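Local coordinates for mevalonate 3-kinase (Thermoplasma acidophilum, PDB 4RKS), which catalyses the ATP-dependent phosphorylation of (R)-mevalonate to mevalonate 3-phosphate in an alternative isoprenoid pathway of extreme acidophiles, at residues A[28-33]-A[326-331]; A[129-134]-A[159-164]. All blocks are in the same frame, centred on the assembly; numbering follows the deposited sequence.

Interaction 1. Residues A[28-33]-A[326-331]; sequences TAYPTI and RIVGGA
Y30 reaches over to V328, and the two side chains cross at about a right angle: CG2 of V328 lies 3.6 Å from CG of Y30 and meets its CB as well, approaching the ring obliquely. With CG of Y30 anti to its carbonyl carbon (chi1 -57°), the ring lies across the 328-331 backbone, its CD2-CE2 edge turned to it, and CD2 comes to 3.6 Å from O of G329, near the ring plane. O of G330 lies along the same edge, farther off. The phenol OH is hydrogen-bonded to NE1 of W332, just beyond the segment. In this GHMP kinase the contact joins the interruption in strand 24-34, in the decarboxylase-like N-terminal family region, to the connection between strands 321-327 and 332-333 near the C-terminal end; no direct hydrogen bond links the two segments. A water bridges them instead, accepting from N of Y30 at 2.9 Å and donating to O of G329. Toward W332 the chains close up: CA of A331 makes a CA-H...O contact of 3.3 Å with O of T28, and the methyl CB atoms of A29 and A331 touch at 3.6 Å, where helix 128-141 packs against both residues.

Interaction 2. Residues A[129-134]-A[159-164]; sequences AGAASI and ESAGRS. With MEV ((R)-mevalonate), chain C.
S164 and A132 bury the most surface here, with A161 next. The CB of A132 sits 3.4 Å from OG of S164 and nearly as close to its CB, so the methyl packs along the whole serine side chain. The hydroxyl is swung to the side opposite the backbone N (chi1 178°), which sets OG against both the A132 methyl and the CA of A129, 3.5 Å from the latter. Its polar partner is O of Y30 on strand 24-34, so the serine is anchored to the strand while its flank packs on helix 128-141. One turn earlier, the CB of A161 meets the CB of A131 at 3.6 Å, and O of A161 also rests near the A132 methyl. Small residues at every touching position let the backbones come close, with the CA atoms of A132 and A161 only 5.2 Å apart. Helix 128-141 follows the ATP-binding segment 124-127, whereas helix 161-166 carries R163, and the loop just before it E159 and S160, of the mevalonate pocket. The chain of R163, extended from CG to NE, carries the guanidinium away from the alanines to grip the mevalonate carboxylate with two nearly straight bonds, NH1 to O3 at 2.9 Å and NH2 to O4 at a short 2.5 Å. OG of S160 lies over the centre of one guanidinium face. At the other end of the ligand, OE2 of E159 is 2.7 Å from O8; the E159 carboxylate is held by a salt bridge from R47 to OE1 and a hydrogen bond between H211 and OE2. The interface between the segments is thus made of small side chains and free of direct hydrogen bonds, while the charges are turned toward mevalonate; this division is consistent with the close helix packing placing the backbone that carries R163.

How the interactions relate
Interaction 2 is wholly buried, whereas interaction 1 is partly buried, with all the touching residues of 326-331 partly exposed. They meet along strand 24-34: S164 is tied to Y30, the A29 methyl packs against the 129-134 helix and S164, and T32 lies against R163. One strand therefore links the two contacts, and helix 128-141 is shared as well, touching A29 and A331 of interaction 1 besides 159-164. Their chemistry differs with place: 28-33 and 326-331 combine a tyrosine ring, a valine and a bridging water beside glycine-rich backbone, while 129-134 and 159-164 join by small side chains, with charged groups reserved for the mevalonate pocket.

Interaction 1. Residues A[28-33]-A[326-331]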
ATOM      1  N   THR A  28       6.120   1.511 -13.470  1.00 16.75           N
ATOM      2  CA  THR A  28       6.448   2.144 -12.186  1.00 18.85           C
ATOM      3  C   THR A  28       5.179   2.233 -11.316  1.00 16.58           C
ATOM      4  O   THR A  28       4.133   2.599 -11.815  1.00 22.78           O
ATOM      5  CB  THR A  28       7.035   3.580 -12.399  1.00 21.57           C
ATOM      6  OG1 THR A  28       8.253   3.500 -13.150  1.00 22.31           O
ATOM      7  CG2 THR A  28       7.307   4.311 -11.051  1.00 15.78           C
ATOM      8  N   ALA A  29       5.260   1.896 -10.032  1.00 21.60           N
ATOM      9  CA  ALA A  29       4.152   2.201  -9.113  1.00 19.82           C
ATOM     10  C   ALA A  29       4.700   2.740  -7.791  1.00 18.75           C
ATOM     11  O   ALA A  29       5.921   2.686  -7.543  1.00 16.43           O
ATOM     12  CB  ALA A  29       3.280   0.974  -8.882  1.00 16.77           C
ATOM     13  N   TYR A  30       3.801   3.249  -6.946  1.00 20.20           N
ATOM     14  CA  TYR A  30       4.165   3.897  -5.683  1.00 21.76           C
ATOM     15  C   TYR A  30       3.636   3.113  -4.492  1.00 22.46           C
ATOM     16  O   TYR A  30       2.561   2.520  -4.579  1.00 23.75           O
ATOM     17  CB  TYR A  30       3.634   5.352  -5.674  1.00 17.57           C
ATOM     18  CG  TYR A  30       4.178   6.082  -6.865  1.00 19.86           C
ATOM     19  CD1 TYR A  30       5.509   6.486  -6.888  1.00 19.63           C
ATOM     20  CD2 TYR A  30       3.405   6.286  -7.999  1.00 18.12           C
ATOM     21  CE1 TYR A  30       6.038   7.113  -7.983  1.00 17.47           C
ATOM     22  CE2 TYR A  30       3.930   6.910  -9.121  1.00 22.90           C
ATOM     23  CZ  TYR A  30       5.255   7.320  -9.097  1.00 27.49           C
ATOM     24  OH  TYR A  30       5.809   7.932 -10.186  1.00 26.52           O
ATOM     25  N   PRO A  31       4.386   3.120  -3.374  1.00 19.23           N
ATOM     26  CA  PRO A  31       3.972   2.407  -2.163  1.00 16.80           C
ATOM     27  C   PRO A  31       2.736   3.021  -1.525  1.00 18.33           C
ATOM     28  O   PRO A  31       2.246   4.085  -1.920  1.00 20.18           O
ATOM     29  CB  PRO A  31       5.198   2.531  -1.244  1.00 19.63           C
ATOM     30  CG  PRO A  31       5.819   3.839  -1.661  1.00 23.91           C
ATOM     31  CD  PRO A  31       5.624   3.899  -3.163  1.00 23.31           C
ATOM     32  N   THR A  32       2.185   2.319  -0.545  1.00 19.64           N
ATOM     33  CA  THR A  32       0.900   2.722  -0.012  1.00 17.22           C
ATOM     34  C   THR A  32       0.887   2.750   1.518  1.00 25.70           C
ATOM     35  O   THR A  32       1.746   2.148   2.179  1.00 26.34           O
ATOM     36  CB  THR A  32      -0.230   1.783  -0.518  1.00 27.32           C
ATOM     37  OG1 THR A  32      -0.045   0.477   0.022  1.00 26.77           O
ATOM     38  CG2 THR A  32      -0.202   1.686  -2.034  1.00 25.01           C
ATOM     39  N   ILE A  33      -0.081   3.490   2.050  1.00 18.38           N
ATOM     40  CA  ILE A  33      -0.366   3.575   3.484  1.00 20.93           C
ATOM     41  C   ILE A  33      -1.843   3.274   3.704  1.00 23.51           C
ATOM     42  O   ILE A  33      -2.707   3.874   3.051  1.00 21.77           O
ATOM     43  CB  ILE A  33      -0.042   4.981   4.047  1.00 25.60           C
ATOM     44  CG1 ILE A  33       1.460   5.255   3.980  1.00 32.35           C
ATOM     45  CG2 ILE A  33      -0.558   5.126   5.489  1.00 23.78           C
ATOM     46  CD1 ILE A  33       1.831   6.736   4.092  1.00 29.69           C
ATOM     47  N   ARG A 326       4.059  12.750   0.199  1.00 20.47           N
ATOM     48  CA  ARG A 326       2.849  13.330  -0.361  1.00 22.29           C
ATOM     49  C   ARG A 326       2.002  12.266  -1.067  1.00 20.25           C
ATOM     50  O   ARG A 326       2.514  11.220  -1.464  1.00 19.04           O
ATOM     51  CB  ARG A 326       3.190  14.461  -1.332  1.00 29.26           C
ATOM     52  CG  ARG A 326       4.011  14.043  -2.526  1.00 47.90           C
ATOM     53  CD  ARG A 326       3.907  15.074  -3.646  1.00 61.40           C
ATOM     54  NE  ARG A 326       4.139  16.439  -3.174  1.00 67.54           N
ATOM     55  CZ  ARG A 326       4.270  17.493  -3.975  1.00 66.71           C
ATOM     56  NH1 ARG A 326       4.196  17.343  -5.292  1.00 61.47           N
ATOM     57  NH2 ARG A 326       4.480  18.698  -3.458  1.00 67.79           N
ATOM     58  N   ILE A 327       0.713  12.546  -1.224  1.00 18.24           N
ATOM     59  CA  ILE A 327      -0.202  11.612  -1.900  1.00 21.13           C
ATOM     60  C   ILE A 327       0.048  11.647  -3.404  1.00 19.57           C
ATOM     61  O   ILE A 327       0.108  12.720  -3.972  1.00 17.33           O
ATOM     62  CB  ILE A 327      -1.678  11.956  -1.638  1.00 25.48           C
ATOM     63  CG1 ILE A 327      -1.981  12.000  -0.137  1.00 35.82           C
ATOM     64  CG2 ILE A 327      -2.612  11.001  -2.397  1.00 22.04           C
ATOM     65  CD1 ILE A 327      -1.321  10.935   0.644  1.00 40.73           C
ATOM     66  N   VAL A 328       0.195  10.491  -4.051  1.00 17.14           N
ATOM     67  CA  VAL A 328       0.417  10.473  -5.498  1.00 17.63           C
ATOM     68  C   VAL A 328      -0.581   9.549  -6.228  1.00 21.16           C
ATOM     69  O   VAL A 328      -1.505   9.000  -5.601  1.00 20.21           O
ATOM     70  CB  VAL A 328       1.870  10.065  -5.840  1.00 16.16           C
ATOM     71  CG1 VAL A 328       2.868  11.060  -5.211  1.00 17.78           C
ATOM     72  CG2 VAL A 328       2.174   8.637  -5.371  1.00 16.12           C
ATOM     73  N   GLY A 329      -0.391   9.392  -7.542  1.00 16.11           N
ATOM     74  CA  GLY A 329      -1.333   8.676  -8.406  1.00 24.43           C
ATOM     75  C   GLY A 329      -1.023   7.189  -8.578  1.00 22.71           C
ATOM     76  O   GLY A 329      -0.222   6.625  -7.828  1.00 17.68           O
ATOM     77  N   GLY A 330      -1.642   6.559  -9.582  1.00 18.41           N
ATOM     78  CA  GLY A 330      -1.547   5.112  -9.770  1.00 15.95           C
ATOM     79  C   GLY A 330      -0.364   4.639 -10.610  1.00 23.12           C
ATOM     80  O   GLY A 330       0.450   5.444 -11.049  1.00 17.36           O
ATOM     81  N   ALA A 331      -0.257   3.324 -10.805  1.00 18.02           N
ATOM     82  CA  ALA A 331       0.861   2.722 -11.537  1.00 17.63           C
ATOM     83  C   ALA A 331       0.852   3.149 -12.996  1.00 19.28           C
ATOM     84  O   ALA A 331      -0.208   3.460 -13.544  1.00 21.67           O
ATOM     85  CB  ALA A 331       0.791   1.200 -11.431  1.00 18.66           C
TER
HETATM   86  O   HOH W   1       1.066   4.061  -7.570  1.00 18.75           O

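Interaction 2. Residues A[129-134]-A[159-164]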
ATOM      1  N   ALA A 129       3.342  -1.794  -4.398  1.00 23.74           N
ATOM      2  CA  ALA A 129       3.854  -1.114  -5.588  1.00 27.33           C
ATOM      3  C   ALA A 129       4.404  -2.104  -6.616  1.00 26.61           C
ATOM      4  O   ALA A 129       4.240  -1.916  -7.819  1.00 30.85           O
ATOM      5  CB  ALA A 129       4.951  -0.094  -5.199  1.00 21.15           C
ATOM      6  N   GLY A 130       5.070  -3.148  -6.145  1.00 30.65           N
ATOM      7  CA  GLY A 130       5.611  -4.148  -7.045  1.00 26.32           C
ATOM      8  C   GLY A 130       4.477  -4.847  -7.774  1.00 26.94           C
ATOM      9  O   GLY A 130       4.517  -5.013  -8.997  1.00 20.93           O
ATOM     10  N   ALA A 131       3.458  -5.241  -7.012  1.00 22.12           N
ATOM     11  CA  ALA A 131       2.292  -5.911  -7.565  1.00 23.46           C
ATOM     12  C   ALA A 131       1.583  -5.028  -8.587  1.00 26.74           C
ATOM     13  O   ALA A 131       1.348  -5.445  -9.716  1.00 23.07           O
ATOM     14  CB  ALA A 131       1.327  -6.302  -6.453  1.00 27.74           C
ATOM     15  N   ALA A 132       1.245  -3.807  -8.185  1.00 22.32           N
ATOM     16  CA  ALA A 132       0.575  -2.875  -9.082  1.00 21.36           C
ATOM     17  C   ALA A 132       1.404  -2.602 -10.351  1.00 22.10           C
ATOM     18  O   ALA A 132       0.844  -2.458 -11.444  1.00 17.59           O
ATOM     19  CB  ALA A 132       0.272  -1.580  -8.345  1.00 18.28           C
ATOM     20  N   SER A 133       2.732  -2.562 -10.218  1.00 16.46           N
ATOM     21  CA  SER A 133       3.584  -2.249 -11.372  1.00 24.71           C
ATOM     22  C   SER A 133       3.514  -3.382 -12.381  1.00 20.54           C
ATOM     23  O   SER A 133       3.577  -3.153 -13.599  1.00 21.14           O
ATOM     24  CB  SER A 133       5.042  -1.996 -10.962  1.00 21.55           C
ATOM     25  OG  SER A 133       5.630  -3.169 -10.443  1.00 28.53           O
ATOM     26  N   ILE A 134       3.395  -4.607 -11.881  1.00 20.57           N
ATOM     27  CA  ILE A 134       3.142  -5.737 -12.759  1.00 19.79           C
ATOM     28  C   ILE A 134       1.845  -5.528 -13.521  1.00 19.12           C
ATOM     29  O   ILE A 134       1.803  -5.700 -14.738  1.00 23.04           O
ATOM     30  CB  ILE A 134       3.067  -7.052 -11.991  1.00 23.67           C
ATOM     31  CG1 ILE A 134       4.404  -7.326 -11.305  1.00 25.15           C
ATOM     32  CG2 ILE A 134       2.737  -8.196 -12.940  1.00 22.07           C
ATOM     33  CD1 ILE A 134       4.386  -8.537 -10.457  1.00 22.64           C
ATOM     34  N   GLU A 159      -1.726  -8.252  -1.169  1.00 35.18           N
ATOM     35  CA  GLU A 159      -3.170  -8.173  -0.992  1.00 32.20           C
ATOM     36  C   GLU A 159      -3.732  -6.760  -1.167  1.00 30.36           C
ATOM     37  O   GLU A 159      -4.925  -6.612  -1.417  1.00 34.32           O
ATOM     38  CB  GLU A 159      -3.580  -8.733   0.382  1.00 31.34           C
ATOM     39  CG  GLU A 159      -2.943  -8.028   1.574  1.00 35.48           C
ATOM     40  CD  GLU A 159      -1.558  -8.570   1.932  1.00 45.99           C
ATOM     41  OE1 GLU A 159      -1.056  -9.475   1.224  1.00 43.81           O
ATOM     42  OE2 GLU A 159      -0.968  -8.086   2.930  1.00 52.83           O
ATOM     43  N   SER A 160      -2.886  -5.736  -1.044  1.00 28.73           N
ATOM     44  CA  SER A 160      -3.326  -4.347  -1.236  1.00 32.13           C
ATOM     45  C   SER A 160      -2.794  -3.721  -2.540  1.00 32.57           C
ATOM     46  O   SER A 160      -2.522  -2.515  -2.604  1.00 30.79           O
ATOM     47  CB  SER A 160      -2.905  -3.482  -0.045  1.00 37.66           C
ATOM     48  OG  SER A 160      -3.520  -3.925   1.153  1.00 44.14           O
ATOM     49  N   ALA A 161      -2.662  -4.545  -3.578  1.00 26.73           N
ATOM     50  CA  ALA A 161      -2.164  -4.094  -4.870  1.00 19.39           C
ATOM     51  C   ALA A 161      -3.032  -2.972  -5.453  1.00 19.01           C
ATOM     52  O   ALA A 161      -2.529  -2.070  -6.134  1.00 21.60           O
ATOM     53  CB  ALA A 161      -2.092  -5.262  -5.843  1.00 18.53           C
ATOM     54  N   GLY A 162      -4.331  -3.032  -5.180  1.00 18.48           N
ATOM     55  CA  GLY A 162      -5.274  -2.081  -5.753  1.00 20.82           C
ATOM     56  C   GLY A 162      -5.047  -0.636  -5.330  1.00 24.87           C
ATOM     57  O   GLY A 162      -5.373   0.292  -6.073  1.00 16.64           O
ATOM     58  N   ARG A 163      -4.509  -0.439  -4.129  1.00 19.32           N
ATOM     59  CA  ARG A 163      -4.214   0.900  -3.635  1.00 17.98           C
ATOM     60  C   ARG A 163      -3.231   1.570  -4.582  1.00 20.60           C
ATOM     61  O   ARG A 163      -3.380   2.729  -4.954  1.00 19.64           O
ATOM     62  CB  ARG A 163      -3.621   0.851  -2.220  1.00 17.00           C
ATOM     63  CG  ARG A 163      -4.566   0.457  -1.106  1.00 18.05           C
ATOM     64  CD  ARG A 163      -3.751   0.195   0.188  1.00 23.01           C
ATOM     65  NE  ARG A 163      -4.591  -0.152   1.328  1.00 25.47           N
ATOM     66  CZ  ARG A 163      -4.130  -0.445   2.546  1.00 27.04           C
ATOM     67  NH1 ARG A 163      -2.826  -0.445   2.792  1.00 29.36           N
ATOM     68  NH2 ARG A 163      -4.980  -0.742   3.521  1.00 28.06           N
ATOM     69  N   SER A 164      -2.213   0.816  -4.967  1.00 20.71           N
ATOM     70  CA  SER A 164      -1.159   1.355  -5.788  1.00 16.30           C
ATOM     71  C   SER A 164      -1.545   1.348  -7.269  1.00 17.42           C
ATOM     72  O   SER A 164      -1.073   2.179  -8.028  1.00 23.09           O
ATOM     73  CB  SER A 164       0.134   0.571  -5.556  1.00 18.83           C
ATOM     74  OG  SER A 164       1.166   1.058  -6.388  1.00 26.38           O
TER
HETATM   75  C8  MEV C 401      -1.985  -4.510   4.571  1.00 46.73           C
HETATM   76  O8  MEV C 401      -1.944  -5.757   3.903  1.00 54.93           O
HETATM   77  C2  MEV C 401      -1.610  -4.744   6.018  1.00 31.79           C
HETATM   78  C3  MEV C 401      -1.258  -3.525   6.852  1.00 31.76           C
HETATM   79  O7  MEV C 401      -0.328  -2.683   6.219  1.00 36.31           O
HETATM   80  C4  MEV C 401      -2.499  -2.711   7.182  1.00 31.33           C
HETATM   81  C5  MEV C 401      -2.898  -1.742   6.085  1.00 28.97           C
HETATM   82  O3  MEV C 401      -2.048  -0.985   5.527  1.00 27.62           O
HETATM   83  O4  MEV C 401      -4.093  -1.710   5.707  1.00 31.08           O
HETATM   84  C6  MEV C 401      -0.639  -4.042   8.132  1.00 31.12           C